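Local coordinates for ABC transporter, substrate binding protein (Mannopine) (Agrobacterium fabrum, PDB 5L9S) that serves as a periplasmic solute-binding protein of an ABC transporter, probably delivering mannopine-type opines to the membrane permease for uptake, at residues Gly160-Arg163 against Glu164-Phe167. Residues are numbered along the deposited sequence; the frame is centred on the assembly and turned at random.
Sequences GVPR and EKLF
Arg-163 and Glu-164, neighbours in sequence, form a salt bridge in which NE of Arg-163 reaches OE1 of Glu-164 at 3.2 Å. The bond is bent, 138° at the hydrogen, and OE1 is met from the anti side but 31° out of the carboxylate plane, with the two planes 79° apart. A fold of the Glu-164 chain at chi2 brings the carboxylate back alongside the arginine chain, OE1 lying oblique to the guanidinium. The length of arginine suits it to a double task: NH1 and NH2 go on to the carbonyls of Glu-299 and Ile-302, tying this surface loop to the end of helix 295-300 and the residues just after it. Along the backbone, Lys-165 N donates to Pro-162 O at 3.0 Å, an i to i+3 bond that closes a turn between helices 149-158 and 171-181 of this bilobal binding-protein fold; a weak bond from Leu-166 N to Arg-163 O extends it. Proline suits the first position of the turn, where only its carbonyl is needed, and its CG meets CB and CD of Lys-165, whose methylenes pass the ring before the charged end leads away. On the inner side, Val-161 CG1 rests 3.9 Å from Leu-166 CA, and both apolar side chains touch Leu-156 of helix 149-158, with buried Leu-166 also meeting Ala-153.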
# COMPACT_ATOMS: atom_id res chain seq x y z
N GLY A 160 -0.36 -19.75 -13.10
CA GLY A 160 0.75 -19.64 -14.05
C GLY A 160 0.83 -18.41 -14.92
O GLY A 160 1.64 -18.37 -15.84
N VAL A 161 0.02 -17.38 -14.63
CA VAL A 161 0.07 -16.11 -15.37
C VAL A 161 1.33 -15.34 -14.90
O VAL A 161 1.49 -15.11 -13.70
CB VAL A 161 -1.23 -15.27 -15.21
CG1 VAL A 161 -1.11 -13.91 -15.91
CG2 VAL A 161 -2.46 -16.02 -15.71
N PRO A 162 2.26 -14.97 -15.83
CA PRO A 162 3.44 -14.19 -15.41
C PRO A 162 3.03 -12.79 -15.01
O PRO A 162 2.06 -12.27 -15.56
CB PRO A 162 4.33 -14.18 -16.66
CG PRO A 162 3.39 -14.37 -17.79
CD PRO A 162 2.23 -15.19 -17.29
N ARG A 163 3.74 -12.18 -14.03
CA ARG A 163 3.39 -10.86 -13.48
C ARG A 163 3.31 -9.73 -14.53
O ARG A 163 2.48 -8.83 -14.38
CB ARG A 163 4.29 -10.45 -12.30
CG ARG A 163 5.76 -10.82 -12.36
CD ARG A 163 6.55 -9.93 -11.40
NE ARG A 163 7.71 -9.36 -12.08
CZ ARG A 163 8.24 -8.17 -11.81
NH1 ARG A 163 9.28 -7.74 -12.50
NH2 ARG A 163 7.75 -7.42 -10.85
N GLU A 164 4.13 -9.81 -15.58
CA GLU A 164 4.16 -8.83 -16.68
C GLU A 164 2.88 -8.89 -17.54
O GLU A 164 2.48 -7.88 -18.13
CB GLU A 164 5.41 -9.03 -17.56
CG GLU A 164 6.73 -9.08 -16.79
CD GLU A 164 7.10 -10.40 -16.13
OE1 GLU A 164 7.75 -10.36 -15.07
OE2 GLU A 164 6.72 -11.47 -16.67
N LYS A 165 2.25 -10.07 -17.61
CA LYS A 165 1.02 -10.34 -18.35
C LYS A 165 -0.23 -10.40 -17.43
O LYS A 165 -1.31 -10.78 -17.90
CB LYS A 165 1.17 -11.65 -19.14
CG LYS A 165 2.18 -11.63 -20.29
CD LYS A 165 2.13 -12.92 -21.11
CE LYS A 165 2.95 -12.83 -22.39
NZ LYS A 165 2.69 -13.98 -23.30
N LEU A 166 -0.08 -10.01 -16.14
CA LEU A 166 -1.15 -10.06 -15.13
C LEU A 166 -2.33 -9.15 -15.44
O LEU A 166 -3.46 -9.63 -15.40
CB LEU A 166 -0.60 -9.81 -13.71
CG LEU A 166 -1.58 -10.02 -12.53
CD1 LEU A 166 -2.12 -11.45 -12.46
CD2 LEU A 166 -0.96 -9.60 -11.22
N PHE A 167 -2.08 -7.86 -15.73
CA PHE A 167 -3.13 -6.88 -16.04
C PHE A 167 -3.29 -6.71 -17.57
O PHE A 167 -2.27 -6.57 -18.24
CB PHE A 167 -2.87 -5.53 -15.36
CG PHE A 167 -3.09 -5.53 -13.87
CD1 PHE A 167 -4.36 -5.32 -13.34
CD2 PHE A 167 -2.02 -5.68 -12.99
CE1 PHE A 167 -4.56 -5.30 -11.96
CE2 PHE A 167 -2.22 -5.64 -11.61
CZ PHE A 167 -3.49 -5.45 -11.10